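Local coordinates for histidine triad (HIT) protein (Clostridium difficile, PDB 4EGU) that binds zinc and guanosine monophosphate and is probably a histidine triad nucleotide hydrolase or transferase, at residues F8-I11 and E15-S18; P17-Y22 and A29-N34. One frame throughout, in Å; residues are numbered along the deposited sequence. Where two conformers were deposited one is given.

Contact 1: residues F8-I11 and E15-S18; sequences FCKI and EIPS. With ZN (zinc ion), chain D; 5GP (guanosine-5'-monophosphate), chain C.
K10 and I11, on helix 7-12, meet E15, I16 and S18 where the chain leaves the helix and doubles back. F8, two residues before K10, lines the nucleotide pocket. Its ring edge points at the ribose of the GMP, with CZ 3.4 Å from O4'. C9 turns to the metal. Its SG binds zinc at 2.3 Å, and C6, H48 and H100 complete the site. K10 meets E15 and I16 through both backbone and side chain. Its carbonyl O takes two N-H groups, E15 N at 2.8 Å and I16 N at 3.0 Å. E15 N comes nearly end-on to the C=O, while I16 N sits above the carbonyl plane. The K10 side chain runs extended and then bends at its last torsion (chi4 -66°), which brings NZ to the syn lone pair of E15 OE1 at 2.9 Å. A water links the same NZ to E15 OE2. Lower on the chain, in the I16 conformer given, K10 CB lies against I16 CG1. I11 splits its branches. CG1 packs on CG2 of that same I16 conformer, CG2 lies against S18 CB and OG, and CD1 reaches the guanine, 3.6 Å from N1. A second water joins I11 O, I16 O and S18 OG. The doubly gripped K10 carbonyl and this water tie the end of the helix to the returning chain. The salt bridge lies at the surface, with a water joining the same two groups, and closes a turn whose helix holds both a zinc ligand and part of the guanine pocket.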
ATOM      1  N   PHE A   8      -8.523  -1.195 -17.169  1.00 11.93           N
ATOM      2  CA  PHE A   8      -7.149  -0.719 -16.972  1.00 11.75           C
ATOM      3  C   PHE A   8      -6.192  -1.254 -18.039  1.00 12.72           C
ATOM      4  O   PHE A   8      -5.235  -0.557 -18.371  1.00 13.87           O
ATOM      5  CB  PHE A   8      -6.642  -0.981 -15.561  1.00 12.14           C
ATOM      6  CG  PHE A   8      -7.301  -0.140 -14.480  1.00 11.60           C
ATOM      7  CD1 PHE A   8      -8.279   0.815 -14.751  1.00 13.12           C
ATOM      8  CD2 PHE A   8      -6.929  -0.318 -13.162  1.00 11.39           C
ATOM      9  CE1 PHE A   8      -8.867   1.561 -13.723  1.00 12.87           C
ATOM     10  CE2 PHE A   8      -7.508   0.422 -12.143  1.00 12.38           C
ATOM     11  CZ  PHE A   8      -8.480   1.368 -12.421  1.00 12.46           C
ATOM     12  N   CYS A   9      -6.429  -2.443 -18.598  1.00 11.77           N
ATOM     13  CA  CYS A   9      -5.642  -2.859 -19.757  1.00 12.86           C
ATOM     14  C   CYS A   9      -5.859  -1.884 -20.914  1.00 13.87           C
ATOM     15  O   CYS A   9      -4.925  -1.524 -21.622  1.00 15.85           O
ATOM     16  CB  CYS A   9      -6.004  -4.273 -20.201  1.00 12.86           C
ATOM     17  SG  CYS A   9      -5.259  -5.618 -19.222  1.00 12.99           S
ATOM     18  N   LYS A  10      -7.100  -1.458 -21.119  1.00 13.64           N
ATOM     19  CA  LYS A  10      -7.411  -0.533 -22.211  1.00 15.23           C
ATOM     20  C   LYS A  10      -6.826   0.862 -21.943  1.00 16.24           C
ATOM     21  O   LYS A  10      -6.399   1.527 -22.876  1.00 19.07           O
ATOM     22  CB  LYS A  10      -8.919  -0.420 -22.415  1.00 16.52           C
ATOM     23  CG  LYS A  10      -9.644  -1.669 -22.852  1.00 18.89           C
ATOM     24  CD  LYS A  10     -11.148  -1.379 -22.933  1.00 19.99           C
ATOM     25  CE  LYS A  10     -11.974  -2.612 -23.268  1.00 20.21           C
ATOM     26  NZ  LYS A  10     -11.726  -3.147 -24.641  1.00 20.01           N
ATOM     27  N   ILE A  11      -6.816   1.302 -20.683  1.00 14.45           N
ATOM     28  CA  ILE A  11      -6.189   2.567 -20.321  1.00 15.24           C
ATOM     29  C   ILE A  11      -4.644   2.435 -20.490  1.00 17.39           C
ATOM     30  O   ILE A  11      -4.014   3.331 -21.033  1.00 19.03           O
ATOM     31  CB  ILE A  11      -6.602   3.047 -18.888  1.00 14.20           C
ATOM     32  CG1 ILE A  11      -8.076   3.478 -18.868  1.00 14.95           C
ATOM     33  CG2 ILE A  11      -5.683   4.176 -18.428  1.00 16.66           C
ATOM     34  CD1 ILE A  11      -8.605   3.903 -17.522  1.00 16.55           C
ATOM     35  N   GLU A  15      -5.806   2.439 -25.443  1.00 33.73           N
ATOM     36  CA  GLU A  15      -7.037   2.250 -26.215  1.00 33.25           C
ATOM     37  C   GLU A  15      -8.162   3.178 -25.729  1.00 32.59           C
ATOM     38  O   GLU A  15      -9.023   3.590 -26.509  1.00 33.97           O
ATOM     39  CB  GLU A  15      -7.484   0.779 -26.119  1.00 33.63           C
ATOM     40  CG  GLU A  15      -8.718   0.408 -26.937  1.00 34.29           C
ATOM     41  CD  GLU A  15      -9.316  -0.932 -26.509  1.00 35.26           C
ATOM     42  OE1 GLU A  15     -10.516  -0.968 -26.159  1.00 34.11           O
ATOM     43  OE2 GLU A  15      -8.588  -1.946 -26.514  1.00 35.74           O
ATOM     44  N   ILE A  16      -8.120   3.494 -24.437  1.00 30.91           N
ATOM     45  CA  ILE A  16      -9.103   4.349 -23.766  0.50 29.82           C
ATOM     46  C   ILE A  16      -8.415   5.602 -23.231  1.00 28.63           C
ATOM     47  O   ILE A  16      -7.326   5.499 -22.680  1.00 29.60           O
ATOM     48  CB  ILE A  16      -9.710   3.612 -22.549  0.50 30.80           C
ATOM     49  CG1 ILE A  16     -10.661   2.511 -23.011  0.50 31.23           C
ATOM     50  CG2 ILE A  16     -10.421   4.586 -21.619  0.50 31.39           C
ATOM     51  CD1 ILE A  16     -11.281   2.790 -24.339  0.50 31.41           C
ATOM     52  N   PRO A  17      -9.051   6.793 -23.367  1.00 25.27           N
ATOM     53  CA  PRO A  17      -8.400   8.001 -22.818  1.00 22.69           C
ATOM     54  C   PRO A  17      -8.300   8.035 -21.295  1.00 18.98           C
ATOM     55  O   PRO A  17      -9.153   7.515 -20.571  1.00 19.37           O
ATOM     56  CB  PRO A  17      -9.308   9.148 -23.287  1.00 25.52           C
ATOM     57  CG  PRO A  17     -10.049   8.612 -24.461  1.00 26.74           C
ATOM     58  CD  PRO A  17     -10.228   7.135 -24.187  1.00 25.97           C
ATOM     59  N   SER A  18      -7.236   8.677 -20.822  1.00 17.46           N
ATOM     60  CA  SER A  18      -7.049   8.978 -19.420  1.00 16.55           C
ATOM     61  C   SER A  18      -6.175  10.221 -19.305  1.00 16.23           C
ATOM     62  O   SER A  18      -5.564  10.674 -20.286  1.00 18.82           O
ATOM     63  CB  SER A  18      -6.379   7.808 -18.703  1.00 17.73           C
ATOM     64  OG  SER A  18      -5.056   7.611 -19.161  1.00 19.03           O
TER
HETATM   65 ZN    ZN D 202      -6.048  -5.508 -17.085  1.00 10.74          ZN
HETATM   66  P   5GP C 201     -11.010  -0.020  -6.795  0.80 10.50           P
HETATM   67  O1P 5GP C 201     -12.218   0.334  -5.957  0.80 13.64           O
HETATM   68  O2P 5GP C 201     -11.184  -1.173  -7.744  0.80 11.45           O
HETATM   69  O3P 5GP C 201      -9.836  -0.234  -5.937  0.80  8.90           O
HETATM   70  O5' 5GP C 201     -10.572   1.266  -7.581  0.80 15.29           O
HETATM   71  C5' 5GP C 201     -10.900   1.418  -8.942  0.80 16.90           C
HETATM   72  C4' 5GP C 201     -10.899   2.859  -9.298  0.80 15.01           C
HETATM   73  O4' 5GP C 201     -10.959   2.979 -10.721  0.80 12.48           O
HETATM   74  C3' 5GP C 201     -12.085   3.650  -8.742  0.80 13.37           C
HETATM   75  O3' 5GP C 201     -11.626   4.615  -7.792  0.80 13.24           O
HETATM   76  C2' 5GP C 201     -12.684   4.346  -9.988  0.80 13.87           C
HETATM   77  O2' 5GP C 201     -13.077   5.692  -9.801  0.80 14.76           O
HETATM   78  C1' 5GP C 201     -11.567   4.196 -11.031  0.80 12.94           C
HETATM   79  N9  5GP C 201     -12.029   4.112 -12.409  0.80 13.59           N
HETATM   80  C8  5GP C 201     -12.959   3.246 -12.855  0.80 16.51           C
HETATM   81  N7  5GP C 201     -13.123   3.391 -14.184  0.80 18.84           N
HETATM   82  C5  5GP C 201     -12.267   4.356 -14.579  0.80 15.00           C
HETATM   83  C6  5GP C 201     -12.005   4.922 -15.818  0.80 15.43           C
HETATM   84  O6  5GP C 201     -12.602   4.585 -16.885  0.80 19.38           O
HETATM   85  N1  5GP C 201     -11.054   5.870 -15.820  0.80 15.17           N
HETATM   86  C2  5GP C 201     -10.384   6.273 -14.709  0.80 12.66           C
HETATM   87  N2  5GP C 201      -9.462   7.237 -14.857  0.80 13.91           N
HETATM   88  N3  5GP C 201     -10.614   5.763 -13.489  0.80 12.34           N
HETATM   89  C4  5GP C 201     -11.562   4.799 -13.450  0.80 14.76           C
HETATM   90  O   HOH W   1      -9.458  -4.259 -25.532  1.00 38.03           O
HETATM   91  O   HOH W   2      -5.081   5.956 -21.450  1.00 19.63           O

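Contact 2: residues P17-Y22 and A29-N34; sequences PSTKVY and AFNDLN. With 5GP (guanosine-5'-monophosphate), chain C.
N31 lies across the side chains of T19 and V21. With CG anti to its own carbonyl carbon (chi1 -70°), its amide turns ND2 to T19 CG2 and OD1 to V21 CG2, both at 3.4 Å, and the V21 side chain crosses it at about a right angle. A29 packs its methyl on Y22 CB at 3.8 Å, and V21 CB is close by. The Y22 side chain leads away to helix 61-77, touching V69 and I73; its hydroxyl bonds D24. The two strands form an antiparallel beta hairpin broken by a classic bulge. V21 N and Y22 N both bond A29 O, from the same face of its carbonyl plane. A29 N returns a bond to Y22 O, and N31 N bonds T19 O at 3.0 Å. F30 points its ring the other way, to F8 and I11 of helix 7-12, and its edge faces N2 of the guanine in plane. N31 O accepts a bond from that N2 at 2.9 Å. In the D32 conformer given, OD2 accepts from the ribose O3' at 2.6 Å. The other carboxylate oxygen, OD1, uses its anti lone pair to accept N34 N in an Asx turn.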
ATOM      1  N   PRO A  17      -9.051   6.793 -23.367  1.00 25.27           N
ATOM      2  CA  PRO A  17      -8.400   8.001 -22.818  1.00 22.69           C
ATOM      3  C   PRO A  17      -8.300   8.035 -21.295  1.00 18.98           C
ATOM      4  O   PRO A  17      -9.153   7.515 -20.571  1.00 19.37           O
ATOM      5  CB  PRO A  17      -9.308   9.148 -23.287  1.00 25.52           C
ATOM      6  CG  PRO A  17     -10.049   8.612 -24.461  1.00 26.74           C
ATOM      7  CD  PRO A  17     -10.228   7.135 -24.187  1.00 25.97           C
ATOM      8  N   SER A  18      -7.236   8.677 -20.822  1.00 17.46           N
ATOM      9  CA  SER A  18      -7.049   8.978 -19.420  1.00 16.55           C
ATOM     10  C   SER A  18      -6.175  10.221 -19.305  1.00 16.23           C
ATOM     11  O   SER A  18      -5.564  10.674 -20.286  1.00 18.82           O
ATOM     12  CB  SER A  18      -6.379   7.808 -18.703  1.00 17.73           C
ATOM     13  OG  SER A  18      -5.056   7.611 -19.161  1.00 19.03           O
ATOM     14  N   THR A  19      -6.100  10.757 -18.092  1.00 15.86           N
ATOM     15  CA  THR A  19      -5.224  11.873 -17.796  1.00 16.45           C
ATOM     16  C   THR A  19      -3.968  11.321 -17.132  1.00 15.23           C
ATOM     17  O   THR A  19      -3.979  10.930 -15.967  1.00 15.00           O
ATOM     18  CB  THR A  19      -5.917  12.906 -16.897  1.00 19.68           C
ATOM     19  OG1 THR A  19      -7.072  13.420 -17.568  1.00 22.93           O
ATOM     20  CG2 THR A  19      -4.976  14.052 -16.563  1.00 20.02           C
ATOM     21  N   LYS A  20      -2.889  11.298 -17.900  1.00 15.75           N
ATOM     22  CA  LYS A  20      -1.648  10.647 -17.522  1.00 16.63           C
ATOM     23  C   LYS A  20      -0.789  11.502 -16.606  1.00 15.57           C
ATOM     24  O   LYS A  20      -0.571  12.692 -16.844  1.00 20.03           O
ATOM     25  CB  LYS A  20      -0.867  10.348 -18.781  1.00 21.67           C
ATOM     26  CG  LYS A  20       0.310   9.475 -18.552  1.00 23.34           C
ATOM     27  CD  LYS A  20       0.929   9.071 -19.855  1.00 24.90           C
ATOM     28  CE  LYS A  20       2.058   9.992 -20.199  1.00 24.43           C
ATOM     29  NZ  LYS A  20       2.786   9.450 -21.352  1.00 22.77           N
ATOM     30  N   VAL A  21      -0.303  10.872 -15.561  1.00 11.22           N
ATOM     31  CA  VAL A  21       0.565  11.458 -14.561  1.00 11.30           C
ATOM     32  C   VAL A  21       1.994  10.915 -14.650  1.00 10.32           C
ATOM     33  O   VAL A  21       2.961  11.606 -14.315  1.00 12.37           O
ATOM     34  CB  VAL A  21      -0.046  11.146 -13.155  1.00 12.66           C
ATOM     35  CG1 VAL A  21       0.867  11.609 -12.039  1.00 14.10           C
ATOM     36  CG2 VAL A  21      -1.421  11.778 -13.038  1.00 13.36           C
ATOM     37  N   TYR A  22       2.126   9.663 -15.072  1.00 10.00           N
ATOM     38  CA  TYR A  22       3.419   9.013 -15.205  1.00  9.58           C
ATOM     39  C   TYR A  22       3.322   7.951 -16.274  1.00  9.01           C
ATOM     40  O   TYR A  22       2.300   7.259 -16.369  1.00  9.75           O
ATOM     41  CB  TYR A  22       3.814   8.345 -13.883  1.00 10.23           C
ATOM     42  CG  TYR A  22       5.132   7.608 -13.943  1.00  9.74           C
ATOM     43  CD1 TYR A  22       6.313   8.249 -13.589  1.00 10.69           C
ATOM     44  CD2 TYR A  22       5.211   6.298 -14.379  1.00  9.79           C
ATOM     45  CE1 TYR A  22       7.520   7.593 -13.645  1.00 11.16           C
ATOM     46  CE2 TYR A  22       6.431   5.633 -14.454  1.00 10.10           C
ATOM     47  CZ  TYR A  22       7.592   6.303 -14.085  1.00 10.21           C
ATOM     48  OH  TYR A  22       8.828   5.696 -14.116  1.00 11.58           O
ATOM     49  N   ALA A  29       0.588   5.818 -14.594  1.00  9.09           N
ATOM     50  CA  ALA A  29      -0.238   6.409 -13.549  1.00  8.48           C
ATOM     51  C   ALA A  29      -1.149   7.436 -14.175  1.00  9.28           C
ATOM     52  O   ALA A  29      -0.740   8.150 -15.105  1.00 10.52           O
ATOM     53  CB  ALA A  29       0.586   7.048 -12.439  1.00  8.72           C
ATOM     54  N   PHE A  30      -2.376   7.525 -13.682  1.00  9.34           N
ATOM     55  CA  PHE A  30      -3.372   8.384 -14.265  1.00 10.12           C
ATOM     56  C   PHE A  30      -4.357   8.814 -13.185  1.00 10.15           C
ATOM     57  O   PHE A  30      -4.496   8.164 -12.157  1.00 10.16           O
ATOM     58  CB  PHE A  30      -4.074   7.689 -15.475  1.00 11.87           C
ATOM     59  CG  PHE A  30      -4.681   6.325 -15.156  1.00 10.96           C
ATOM     60  CD1 PHE A  30      -3.919   5.158 -15.145  1.00 12.84           C
ATOM     61  CD2 PHE A  30      -6.023   6.220 -14.827  1.00 12.03           C
ATOM     62  CE1 PHE A  30      -4.492   3.927 -14.824  1.00 13.74           C
ATOM     63  CE2 PHE A  30      -6.598   4.993 -14.524  1.00 12.95           C
ATOM     64  CZ  PHE A  30      -5.828   3.851 -14.512  1.00 14.23           C
ATOM     65  N   ASN A  31      -5.053   9.913 -13.403  1.00 10.96           N
ATOM     66  CA  ASN A  31      -5.995  10.362 -12.389  1.00 10.89           C
ATOM     67  C   ASN A  31      -7.207   9.462 -12.299  1.00 10.96           C
ATOM     68  O   ASN A  31      -7.724   8.992 -13.314  1.00 12.59           O
ATOM     69  CB  ASN A  31      -6.434  11.776 -12.693  1.00 12.77           C
ATOM     70  CG  ASN A  31      -5.328  12.780 -12.487  1.00 12.92           C
ATOM     71  OD1 ASN A  31      -4.449  12.619 -11.626  1.00 14.39           O
ATOM     72  ND2 ASN A  31      -5.391  13.849 -13.244  1.00 18.18           N
ATOM     73  N   ASP A  32      -7.686   9.270 -11.085  1.00 11.65           N
ATOM     74  CA  ASP A  32      -8.902   8.514 -10.889  0.80 10.62           C
ATOM     75  C   ASP A  32     -10.064   9.313 -11.476  1.00 12.46           C
ATOM     76  O   ASP A  32     -10.117  10.510 -11.274  1.00 14.44           O
ATOM     77  CB  ASP A  32      -9.116   8.285  -9.404  0.80 10.55           C
ATOM     78  CG  ASP A  32     -10.153   7.226  -9.124  0.80 10.89           C
ATOM     79  OD1 ASP A  32     -11.342   7.512  -9.336  0.80 13.05           O
ATOM     80  OD2 ASP A  32      -9.776   6.127  -8.693  0.80 11.81           O
ATOM     81  N   LEU A  33     -10.989   8.635 -12.157  1.00 13.64           N
ATOM     82  CA  LEU A  33     -12.166   9.286 -12.737  1.00 15.45           C
ATOM     83  C   LEU A  33     -13.074   9.908 -11.672  1.00 15.27           C
ATOM     84  O   LEU A  33     -13.772  10.884 -11.947  1.00 17.47           O
ATOM     85  CB  LEU A  33     -12.959   8.264 -13.553  1.00 17.69           C
ATOM     86  CG  LEU A  33     -14.218   8.764 -14.263  1.00 21.23           C
ATOM     87  CD1 LEU A  33     -13.913   9.941 -15.173  1.00 23.60           C
ATOM     88  CD2 LEU A  33     -14.818   7.630 -15.039  1.00 23.01           C
ATOM     89  N   ASN A  34     -13.071   9.328 -10.473  1.00 14.00           N
ATOM     90  CA  ASN A  34     -13.964   9.705  -9.382  1.00 15.51           C
ATOM     91  C   ASN A  34     -13.132  10.036  -8.142  1.00 15.33           C
ATOM     92  O   ASN A  34     -13.161   9.301  -7.154  1.00 15.69           O
ATOM     93  CB  ASN A  34     -14.957   8.561  -9.089  1.00 16.72           C
ATOM     94  CG  ASN A  34     -15.724   8.106 -10.332  1.00 18.87           C
ATOM     95  OD1 ASN A  34     -15.495   7.000 -10.857  1.00 22.17           O
ATOM     96  ND2 ASN A  34     -16.605   8.952 -10.821  1.00 19.79           N
TER
HETATM   97  P   5GP C 201     -11.010  -0.020  -6.795  0.80 10.50           P
HETATM   98  O1P 5GP C 201     -12.218   0.334  -5.957  0.80 13.64           O
HETATM   99  O2P 5GP C 201     -11.184  -1.173  -7.744  0.80 11.45           O
HETATM  100  O3P 5GP C 201      -9.836  -0.234  -5.937  0.80  8.90           O
HETATM  101  O5' 5GP C 201     -10.572   1.266  -7.581  0.80 15.29           O
HETATM  102  C5' 5GP C 201     -10.900   1.418  -8.942  0.80 16.90           C
HETATM  103  C4' 5GP C 201     -10.899   2.859  -9.298  0.80 15.01           C
HETATM  104  O4' 5GP C 201     -10.959   2.979 -10.721  0.80 12.48           O
HETATM  105  C3' 5GP C 201     -12.085   3.650  -8.742  0.80 13.37           C
HETATM  106  O3' 5GP C 201     -11.626   4.615  -7.792  0.80 13.24           O
HETATM  107  C2' 5GP C 201     -12.684   4.346  -9.988  0.80 13.87           C
HETATM  108  O2' 5GP C 201     -13.077   5.692  -9.801  0.80 14.76           O
HETATM  109  C1' 5GP C 201     -11.567   4.196 -11.031  0.80 12.94           C
HETATM  110  N9  5GP C 201     -12.029   4.112 -12.409  0.80 13.59           N
HETATM  111  C8  5GP C 201     -12.959   3.246 -12.855  0.80 16.51           C
HETATM  112  N7  5GP C 201     -13.123   3.391 -14.184  0.80 18.84           N
HETATM  113  C5  5GP C 201     -12.267   4.356 -14.579  0.80 15.00           C
HETATM  114  C6  5GP C 201     -12.005   4.922 -15.818  0.80 15.43           C
HETATM  115  O6  5GP C 201     -12.602   4.585 -16.885  0.80 19.38           O
HETATM  116  N1  5GP C 201     -11.054   5.870 -15.820  0.80 15.17           N
HETATM  117  C2  5GP C 201     -10.384   6.273 -14.709  0.80 12.66           C
HETATM  118  N2  5GP C 201      -9.462   7.237 -14.857  0.80 13.91           N
HETATM  119  N3  5GP C 201     -10.614   5.763 -13.489  0.80 12.34           N
HETATM  120  C4  5GP C 201     -11.562   4.799 -13.450  0.80 14.76           C
HETATM  121  O   HOH W   3      -7.712   9.754 -15.970  1.00 17.24           O

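From the N terminus, the chain passes through helix 7-12 and turns back on it at once. Contact 1 closes this short loop, with three residues between its segments. The chain then enters strand 20-23, turns, and returns as strand 27-31, which closes the second loop, contact 2. The two loops follow one another and overlap at P17 and S18, the end of the first and the start of the second. They also meet in space, where F8 and I11 pack on the F30 ring. Together they tie the zinc-bearing helix to an edge hairpin of the antiparallel sheet, and both touch the GMP.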